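Local structure of SusD superfamily protein (Parabacteroides distasonis, 3OTN) at residues 202-205 with 206-209; 260-263 with 264-267; 338-342 with 343-347; 464-467 with 468-471. The protein probably binds carbohydrate or a related nutrient at the bacterial outer membrane, in the manner of SusD-type proteins. All blocks are in the same frame, centred on the assembly; numbering follows the deposited sequence. Where two conformers were deposited one is given.

Interaction 1 (202-205 with 206-209); sequences AGYP and LQGG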
loop_
_atom_site.group_PDB
_atom_site.type_symbol
_atom_site.label_atom_id
_atom_site.label_comp_id
_atom_site.label_asym_id
_atom_site.label_seq_id
_atom_site.Cartn_x
_atom_site.Cartn_y
_atom_site.Cartn_z
ATOM N N ALA A 202 -15.508 -7.955 -5.239
ATOM C CA ALA A 202 -15.769 -9.013 -6.211
ATOM C C ALA A 202 -14.893 -10.250 -5.984
ATOM O O ALA A 202 -15.287 -11.357 -6.345
ATOM C CB ALA A 202 -15.588 -8.509 -7.642
ATOM N N GLY A 203 -13.715 -10.051 -5.407
ATOM C CA GLY A 203 -12.797 -11.136 -5.068
ATOM C C GLY A 203 -13.052 -11.670 -3.676
ATOM O O GLY A 203 -14.120 -11.456 -3.092
ATOM N N TYR A 204 -12.062 -12.344 -3.130
ATOM C CA TYR A 204 -12.196 -12.939 -1.794
ATOM C C TYR A 204 -11.899 -11.920 -0.690
ATOM O O TYR A 204 -11.054 -11.036 -0.882
ATOM C CB TYR A 204 -11.280 -14.141 -1.653
ATOM C CG TYR A 204 -11.636 -15.345 -2.522
ATOM C CD1 TYR A 204 -12.639 -16.262 -2.138
ATOM C CD2 TYR A 204 -10.911 -15.618 -3.688
ATOM C CE1 TYR A 204 -12.914 -17.399 -2.917
ATOM C CE2 TYR A 204 -11.193 -16.729 -4.474
ATOM C CZ TYR A 204 -12.187 -17.602 -4.099
ATOM O OH TYR A 204 -12.408 -18.684 -4.903
ATOM N N PRO A 205 -12.540 -12.071 0.489
ATOM C CA PRO A 205 -13.479 -13.151 0.858
ATOM C C PRO A 205 -14.939 -13.006 0.383
ATOM O O PRO A 205 -15.674 -14.006 0.401
ATOM C CB PRO A 205 -13.458 -13.113 2.397
ATOM C CG PRO A 205 -13.232 -11.677 2.710
ATOM C CD PRO A 205 -12.268 -11.189 1.643
ATOM N N LEU A 206 -15.383 -11.808 0.002
ATOM C CA LEU A 206 -16.834 -11.575 -0.155
ATOM C C LEU A 206 -17.478 -12.205 -1.412
ATOM O O LEU A 206 -18.633 -12.589 -1.371
ATOM C CB LEU A 206 -17.180 -10.087 -0.075
ATOM C CG LEU A 206 -16.905 -9.393 1.253
ATOM C CD1 LEU A 206 -17.375 -7.934 1.122
ATOM C CD2 LEU A 206 -17.562 -10.113 2.441
ATOM N N GLN A 207 -16.731 -12.270 -2.504
ATOM C CA GLN A 207 -17.194 -12.803 -3.787
ATOM C C GLN A 207 -18.536 -12.228 -4.159
ATOM O O GLN A 207 -19.492 -12.958 -4.373
ATOM C CB GLN A 207 -17.255 -14.320 -3.744
ATOM C CG GLN A 207 -15.903 -14.942 -3.512
ATOM C CD GLN A 207 -15.973 -16.455 -3.643
ATOM O OE1 GLN A 207 -16.384 -17.157 -2.716
ATOM N NE2 GLN A 207 -15.556 -16.959 -4.799
ATOM N N GLY A 208 -18.590 -10.904 -4.185
ATOM C CA GLY A 208 -19.840 -10.198 -4.233
ATOM C C GLY A 208 -20.639 -10.305 -5.507
ATOM O O GLY A 208 -21.815 -10.031 -5.483
ATOM N N GLY A 209 -19.995 -10.649 -6.613
ATOM C CA GLY A 209 -20.676 -10.800 -7.894
ATOM C C GLY A 209 -19.960 -10.026 -8.990
ATOM O O GLY A 209 -19.256 -9.024 -8.719
HETATM O O HOH W 1 -17.721 -11.967 -7.232
#
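The Tyr204 ring and the terminal amide of Gln207 meet at a slant, their planes 32° apart. Tyr204 CE1 comes nearest, 3.3 Å from both NE2 and CD of Gln207, and the extended glutamine chain also brings its CG within van der Waals distance of the ring atom CD1. The pair illustrates how a side-chain contact can span a tight turn. Within that turn Pro205 follows a cis peptide bond, and the chain doubles back until Gln207 N donates to Gly203 O (2.8 Å, 156° at the hydrogen). A CA-H...O contact of 3.5 Å from Gln207 CA to Ala202 O lies beside it. One water joins the ends, donating to Ala202 O and accepting from Gly209 N, 2.7 Å from each. An alanine in place of Tyr204 would take away the ring and is likely to leave the Gln207 amide free to swing. The turn connects helix 187-202 to helix 210-225; Leu206 packs on Val156 and Tyr160 of helix 156-172, while Tyr204 and Pro205 touch Arg432 in a loop following helix 424-431.

Interaction 2 (260-263 with 264-267); sequences RHNE and SVRI. With EDO (1,2-ethanediol), chain K.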
loop_
_atom_site.group_PDB
_atom_site.type_symbol
_atom_site.label_atom_id
_atom_site.label_comp_id
_atom_site.label_asym_id
_atom_site.label_seq_id
_atom_site.Cartn_x
_atom_site.Cartn_y
_atom_site.Cartn_z
ATOM N N ARG A 260 7.729 15.271 8.684
ATOM C CA ARG A 260 8.294 13.956 8.965
ATOM C C ARG A 260 9.261 13.541 7.834
ATOM O O ARG A 260 8.958 13.726 6.631
ATOM C CB ARG A 260 7.157 12.931 9.133
ATOM C CG ARG A 260 7.554 11.624 9.813
ATOM C CD ARG A 260 6.328 10.867 10.368
ATOM N NE ARG A 260 5.382 10.465 9.329
ATOM C CZ ARG A 260 5.162 9.211 8.943
ATOM N NH1 ARG A 260 5.792 8.201 9.516
ATOM N NH2 ARG A 260 4.292 8.963 7.984
ATOM N N HIS A 261 10.398 12.961 8.222
ATOM C CA HIS A 261 11.373 12.434 7.282
ATOM C C HIS A 261 11.010 10.971 7.005
ATOM O O HIS A 261 10.478 10.274 7.886
ATOM C CB HIS A 261 12.819 12.572 7.811
ATOM C CG HIS A 261 13.185 13.977 8.181
ATOM N ND1 HIS A 261 14.109 14.281 9.154
ATOM C CD2 HIS A 261 12.671 15.161 7.771
ATOM C CE1 HIS A 261 14.177 15.595 9.298
ATOM N NE2 HIS A 261 13.311 16.154 8.475
ATOM N N ASN A 262 11.283 10.514 5.787
ATOM C CA ASN A 262 10.984 9.130 5.378
ATOM C C ASN A 262 12.115 8.206 5.834
ATOM O O ASN A 262 13.119 8.026 5.137
ATOM C CB ASN A 262 10.799 9.039 3.868
ATOM C CG ASN A 262 10.403 7.675 3.416
ATOM O OD1 ASN A 262 10.494 6.714 4.169
ATOM N ND2 ASN A 262 10.031 7.561 2.150
ATOM N N GLU A 263 11.940 7.620 7.011
ATOM C CA GLU A 263 12.937 6.708 7.569
ATOM C C GLU A 263 12.935 5.360 6.883
ATOM O O GLU A 263 13.903 4.657 6.958
ATOM C CB GLU A 263 12.780 6.567 9.097
ATOM C CG GLU A 263 13.214 7.842 9.887
ATOM C CD GLU A 263 14.709 8.220 9.698
ATOM O OE1 GLU A 263 15.557 7.511 10.256
ATOM O OE2 GLU A 263 15.043 9.243 9.021
ATOM N N SER A 264 11.838 4.987 6.224
ATOM C CA SER A 264 11.751 3.704 5.531
ATOM C C SER A 264 12.782 3.533 4.420
ATOM O O SER A 264 13.072 2.389 4.025
ATOM C CB SER A 264 10.346 3.448 4.984
ATOM O OG SER A 264 9.998 4.250 3.852
ATOM N N VAL A 265 13.346 4.642 3.922
ATOM C CA VAL A 265 14.442 4.567 2.944
ATOM C C VAL A 265 15.558 3.617 3.441
ATOM O O VAL A 265 16.091 2.824 2.677
ATOM C CB VAL A 265 14.955 6.001 2.589
ATOM C CG1 VAL A 265 16.284 5.954 1.806
ATOM C CG2 VAL A 265 13.872 6.775 1.822
ATOM N N ARG A 266 15.823 3.647 4.747
ATOM C CA ARG A 266 16.892 2.841 5.387
ATOM C C ARG A 266 16.585 1.337 5.485
ATOM O O ARG A 266 17.504 0.521 5.644
ATOM C CB ARG A 266 17.098 3.331 6.835
ATOM C CG ARG A 266 17.533 4.743 6.995
ATOM C CD ARG A 266 17.293 5.244 8.436
ATOM N NE ARG A 266 18.325 4.752 9.318
ATOM C CZ ARG A 266 18.533 5.148 10.575
ATOM N NH1 ARG A 266 17.766 6.063 11.150
ATOM N NH2 ARG A 266 19.531 4.597 11.267
ATOM N N ILE A 267 15.302 1.002 5.441
ATOM C CA ILE A 267 14.784 -0.386 5.496
ATOM C C ILE A 267 15.347 -1.274 4.387
ATOM O O ILE A 267 15.640 -2.454 4.620
ATOM C CB ILE A 267 13.204 -0.365 5.427
ATOM C CG1 ILE A 267 12.608 0.205 6.730
ATOM C CG2 ILE A 267 12.557 -1.713 5.139
ATOM C CD1 ILE A 267 12.806 -0.640 7.874
HETATM C C1 EDO K . 0.967 11.793 6.628
HETATM O O1 EDO K . 0.904 12.000 5.191
HETATM C C2 EDO K . 2.215 12.452 7.234
HETATM O O2 EDO K . 3.335 11.594 6.973
HETATM O O HOH W 2 10.239 4.877 0.539
#
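Residues 263-267 coil into a short turn of successive beta turns, with Asn262 just ahead of it, set in the long loop between strands 249-253 and 286-287. The backbone bonds span three residues: Arg266 N donates to Glu263 O (3.1 Å) and Ile267 N to Ser264 O, so the segment coils without becoming a regular alpha-helix. Just before the turn the Asn262 side chain reaches forward to Ser264. With CG anti to the backbone N (chi1 -176°), its OD1 takes the proton of Ser264 OG at 2.5 Å, in the carbonyl plane and on a lone pair. The serine hydroxyl is also bonded to Asn34 ND2, while Asn262 ND2 reaches Leu353 O and a water, so this buried polar cluster is well supplied with partners. Val265 crosses the asparagine at about a right angle, and its CG2 rests 3.6 Å from Asn262 O. Just upstream, in one of its two modelled conformers, Arg260 NH2 donates to O2 of an ethanediol molecule, probably from the crystallisation liquor, at 3.0 Å, so this bond is less certain; the alcohol is bonded to Gln254 O as well. On another side of the turn, Glu263 and Arg266 run alongside each other. The arginine has a second carboxylate partner, Asp279, in a salt bridge with NH2, so its charge is likely to be shared between two acids. Its NH1 meets Glu263 OE1 at 2.8 Å in a salt bridge, the oxygen lying in the guanidinium plane while the carboxylate stands 84° to that plane.

Interaction 3 (338-342 with 343-347); sequences KFFDQ and VAVDN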
loop_
_atom_site.group_PDB
_atom_site.type_symbol
_atom_site.label_atom_id
_atom_site.label_comp_id
_atom_site.label_asym_id
_atom_site.label_seq_id
_atom_site.Cartn_x
_atom_site.Cartn_y
_atom_site.Cartn_z
ATOM N N LYS A 338 14.449 0.518 -5.708
ATOM C CA LYS A 338 13.225 1.222 -6.174
ATOM C C LYS A 338 12.929 2.546 -5.440
ATOM O O LYS A 338 12.444 3.521 -6.044
ATOM C CB LYS A 338 12.063 0.246 -6.059
ATOM C CG LYS A 338 10.805 0.598 -6.730
ATOM C CD LYS A 338 9.891 -0.630 -6.769
ATOM C CE LYS A 338 8.546 -0.249 -7.263
ATOM N NZ LYS A 338 7.666 -1.403 -7.542
ATOM N N PHE A 339 13.314 2.608 -4.171
ATOM C CA PHE A 339 13.023 3.751 -3.297
ATOM C C PHE A 339 14.285 4.454 -2.794
ATOM O O PHE A 339 14.246 5.101 -1.780
ATOM C CB PHE A 339 12.185 3.255 -2.124
ATOM C CG PHE A 339 11.003 2.409 -2.548
ATOM C CD1 PHE A 339 10.003 2.952 -3.344
ATOM C CD2 PHE A 339 10.896 1.073 -2.163
ATOM C CE1 PHE A 339 8.894 2.193 -3.728
ATOM C CE2 PHE A 339 9.790 0.306 -2.552
ATOM C CZ PHE A 339 8.791 0.880 -3.324
ATOM N N PHE A 340 15.359 4.383 -3.573
ATOM C CA PHE A 340 16.667 4.922 -3.198
ATOM C C PHE A 340 16.748 6.444 -3.469
ATOM O O PHE A 340 17.151 6.918 -4.544
ATOM C CB PHE A 340 17.735 4.113 -3.932
ATOM C CG PHE A 340 19.140 4.303 -3.432
ATOM C CD1 PHE A 340 19.930 5.379 -3.873
ATOM C CD2 PHE A 340 19.731 3.330 -2.624
ATOM C CE1 PHE A 340 21.266 5.495 -3.441
ATOM C CE2 PHE A 340 21.013 3.457 -2.188
ATOM C CZ PHE A 340 21.799 4.538 -2.608
ATOM N N ASP A 341 16.295 7.196 -2.475
ATOM C CA ASP A 341 16.419 8.659 -2.419
ATOM C C ASP A 341 17.903 8.955 -2.287
ATOM O O ASP A 341 18.470 8.944 -1.191
ATOM C CB ASP A 341 15.575 9.201 -1.242
ATOM C CG ASP A 341 15.659 10.736 -1.072
ATOM O OD1 ASP A 341 16.495 11.418 -1.709
ATOM O OD2 ASP A 341 14.894 11.249 -0.232
ATOM N N GLN A 342 18.521 9.215 -3.431
ATOM C CA GLN A 342 19.951 9.296 -3.537
ATOM C C GLN A 342 20.553 10.462 -2.751
ATOM O O GLN A 342 21.600 10.306 -2.126
ATOM C CB GLN A 342 20.380 9.376 -4.991
ATOM C CG GLN A 342 21.884 9.239 -5.168
ATOM C CD GLN A 342 22.267 8.817 -6.572
ATOM O OE1 GLN A 342 21.723 9.348 -7.556
ATOM N NE2 GLN A 342 23.195 7.841 -6.679
ATOM N N VAL A 343 19.884 11.609 -2.756
ATOM C CA VAL A 343 20.309 12.737 -1.922
ATOM C C VAL A 343 20.286 12.358 -0.432
ATOM O O VAL A 343 21.209 12.681 0.305
ATOM C CB VAL A 343 19.461 14.025 -2.199
ATOM C CG1 VAL A 343 19.781 15.108 -1.170
ATOM C CG2 VAL A 343 19.782 14.543 -3.640
ATOM N N ALA A 344 19.259 11.634 -0.014
ATOM C CA ALA A 344 19.138 11.223 1.384
ATOM C C ALA A 344 20.259 10.237 1.759
ATOM O O ALA A 344 20.925 10.384 2.811
ATOM C CB ALA A 344 17.743 10.643 1.665
ATOM N N VAL A 345 20.498 9.276 0.875
ATOM C CA VAL A 345 21.453 8.202 1.154
ATOM C C VAL A 345 22.878 8.729 1.096
ATOM O O VAL A 345 23.671 8.397 1.962
ATOM C CB VAL A 345 21.262 6.982 0.202
ATOM C CG1 VAL A 345 22.366 5.876 0.419
ATOM C CG2 VAL A 345 19.852 6.387 0.362
ATOM N N ASP A 346 23.210 9.499 0.066
ATOM C CA ASP A 346 24.567 9.991 -0.122
ATOM C C ASP A 346 24.949 11.175 0.751
ATOM O O ASP A 346 26.139 11.353 1.048
ATOM C CB ASP A 346 24.826 10.417 -1.574
ATOM C CG ASP A 346 24.819 9.266 -2.562
ATOM O OD1 ASP A 346 24.840 8.079 -2.179
ATOM O OD2 ASP A 346 24.791 9.576 -3.766
ATOM N N ASN A 347 23.987 12.006 1.153
ATOM C CA ASN A 347 24.328 13.306 1.714
ATOM C C ASN A 347 23.589 13.636 3.019
ATOM O O ASN A 347 24.217 13.826 4.046
ATOM C CB ASN A 347 24.099 14.365 0.623
ATOM C CG ASN A 347 24.574 15.743 1.022
ATOM O OD1 ASN A 347 24.230 16.228 2.096
ATOM N ND2 ASN A 347 25.354 16.395 0.148
HETATM O O HOH W 3 17.162 12.193 -4.087
#
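Apolar contact joins Phe340 to Val345. The methyl CG2 of Val345 sits over the centre of the phenyl face, 4.0 Å from the centroid of the Phe340 ring and 9° off its normal, a textbook CH-pi arrangement. The sister methyl lies on the same side of the ring but beyond its rim, past CZ, with Val345 CG1 3.4 Å from Phe340 CZ. The ring also stacks with Tyr337, which places the valine in an aromatic cluster.

Hydrogen bonds make the start of helix 342-348. Asp341 is its N-cap: the carboxylate, carried by a CG anti to the backbone N (chi1 179°), takes Ala344 N on OD1 at 3.2 Å, the donor approaching from well above the carboxylate plane. A water donates to the same Asp341 OD1 at 2.6 Å and accepts from Val343 N, so it serves a second amide of the first turn. The main chain then takes over, Val345 N donating to Asp341 O at 2.9 Å and Asp346 N to Gln342 O at 2.8 Å.

Among the polar side chains, Gln342 and Asp346 cross on the outside of the helix, with Gln342 CG 3.2 Å from Asp346 OD2; Tyr312 OH bonds to both Gln342 NE2 and Asp346 OD1.

With OD2 held by Ser351 OG and OD1 facing the amides of the helix start, the Asp341 carboxylate is probably stabilised in its charged form.

Interaction 4 (464-467 with 468-471); sequences PIPL and SERQ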
loop_
_atom_site.group_PDB
_atom_site.type_symbol
_atom_site.label_atom_id
_atom_site.label_comp_id
_atom_site.label_asym_id
_atom_site.label_seq_id
_atom_site.Cartn_x
_atom_site.Cartn_y
_atom_site.Cartn_z
ATOM N N PRO A 464 -3.703 -11.882 12.895
ATOM C CA PRO A 464 -4.429 -11.986 14.151
ATOM C C PRO A 464 -4.843 -10.630 14.699
ATOM O O PRO A 464 -4.168 -9.603 14.448
ATOM C CB PRO A 464 -3.392 -12.609 15.120
ATOM C CG PRO A 464 -2.168 -12.799 14.376
ATOM C CD PRO A 464 -2.260 -12.128 13.064
ATOM N N ILE A 465 -5.897 -10.641 15.490
ATOM C CA ILE A 465 -6.265 -9.485 16.287
ATOM C C ILE A 465 -5.192 -9.452 17.375
ATOM O O ILE A 465 -4.899 -10.480 17.940
ATOM C CB ILE A 465 -7.652 -9.629 16.914
ATOM C CG1 ILE A 465 -8.725 -9.989 15.861
ATOM C CG2 ILE A 465 -8.027 -8.356 17.666
ATOM C CD1 ILE A 465 -8.742 -9.111 14.596
ATOM N N PRO A 466 -4.578 -8.284 17.641
ATOM C CA PRO A 466 -3.518 -8.186 18.666
ATOM C C PRO A 466 -3.947 -8.594 20.054
ATOM O O PRO A 466 -5.039 -8.230 20.497
ATOM C CB PRO A 466 -3.195 -6.688 18.692
ATOM C CG PRO A 466 -3.576 -6.178 17.427
ATOM C CD PRO A 466 -4.748 -7.000 16.935
ATOM N N LEU A 467 -3.064 -9.305 20.744
ATOM C CA LEU A 467 -3.309 -9.751 22.077
ATOM C C LEU A 467 -3.665 -8.578 22.973
ATOM O O LEU A 467 -4.594 -8.697 23.741
ATOM C CB LEU A 467 -2.090 -10.470 22.665
ATOM C CG LEU A 467 -2.278 -11.047 24.080
ATOM C CD1 LEU A 467 -3.475 -11.990 24.144
ATOM C CD2 LEU A 467 -0.977 -11.757 24.548
ATOM N N SER A 468 -2.956 -7.444 22.863
ATOM C CA SER A 468 -3.273 -6.303 23.710
ATOM C C SER A 468 -4.745 -5.850 23.599
ATOM O O SER A 468 -5.387 -5.518 24.612
ATOM C CB SER A 468 -2.347 -5.107 23.400
ATOM O OG SER A 468 -2.496 -4.706 22.065
ATOM N N GLU A 469 -5.254 -5.812 22.374
ATOM C CA GLU A 469 -6.642 -5.421 22.103
ATOM C C GLU A 469 -7.643 -6.415 22.681
ATOM O O GLU A 469 -8.625 -6.003 23.297
ATOM C CB GLU A 469 -6.861 -5.277 20.612
ATOM C CG GLU A 469 -6.053 -4.135 19.991
ATOM C CD GLU A 469 -6.431 -2.749 20.548
ATOM O OE1 GLU A 469 -7.619 -2.507 20.920
ATOM O OE2 GLU A 469 -5.540 -1.902 20.595
ATOM N N ARG A 470 -7.340 -7.707 22.555
ATOM C CA ARG A 470 -8.213 -8.774 23.079
ATOM C C ARG A 470 -8.221 -8.811 24.600
ATOM O O ARG A 470 -9.258 -9.072 25.198
ATOM C CB ARG A 470 -7.819 -10.145 22.521
ATOM C CG ARG A 470 -7.791 -10.165 21.008
ATOM C CD ARG A 470 -8.619 -11.274 20.418
ATOM N NE ARG A 470 -8.172 -12.595 20.824
ATOM C CZ ARG A 470 -8.975 -13.523 21.320
ATOM N NH1 ARG A 470 -10.271 -13.293 21.431
ATOM N NH2 ARG A 470 -8.487 -14.703 21.652
ATOM N N GLN A 471 -7.067 -8.544 25.239
ATOM C CA GLN A 471 -7.027 -8.494 26.723
ATOM C C GLN A 471 -7.760 -7.249 27.280
ATOM O O GLN A 471 -8.387 -7.319 28.350
ATOM C CB GLN A 471 -5.593 -8.630 27.259
ATOM C CG GLN A 471 -4.987 -10.030 26.888
ATOM C CD GLN A 471 -3.639 -10.301 27.511
ATOM O OE1 GLN A 471 -2.853 -9.389 27.754
ATOM N NE2 GLN A 471 -3.376 -11.565 27.798
#
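Leu467 and Gln471, one helical turn apart, cross obliquely: the leucine methyl CD1 lies 3.7 Å from Gln471 NE2, and Leu467 CG lies close to Gln471 CD. Leu467 CG stands anti to the backbone N (chi1 -177°), which directs the branched end along the helix toward the glutamine. Gln471 OE1 turns to a diethylene glycol molecule, probably from the crystallisation liquor. Ile465 and Arg470 meet at about a right angle, Ile465 CG2 touching the aliphatic CG of Arg470 at 3.8 Å in the conformer described, whose less certain guanidinium end reaches Leu476 O through NH1. Pro466 and Glu469 instead run side by side, with CB of the proline 4.0 Å from CG of the glutamate, and both pack against helix 79-100. An alanine at Leu467 would take away CG and both methyls and would probably leave a gap beside the Gln471 amide. Beneath these pairs Pro466 O accepts from Arg470 N (3.1 Å, 160° at the hydrogen) and Leu467 O from Gln471 N (2.9 Å). Ser468 OG is bonded to Glu80 on that helix. The whole is a helix start with proline at the N-cap, opening the short helix 467-472 near the C-terminus.

Of the four local contacts, interactions 2 and 3 form a single neighbourhood. Their centres lie about 10 Å apart and they touch through Val265 CG1 and Val345 CG2, at 3.9 Å. Ser351 also connects them, pairing through its backbone with Asn262 and through its hydroxyl with Asp341, and Tyr278 touches both Arg266 and Ala344. Interaction 1 is on the opposite side of the chain's centre from both, its centre about 35 Å from that of interaction 2 and about 40 Å from that of interaction 3. Interaction 4 stands apart too, its nearest atoms about 13 Å from interaction 1. The example shows short-range turns and helix starts recurring at well-separated places in one fold.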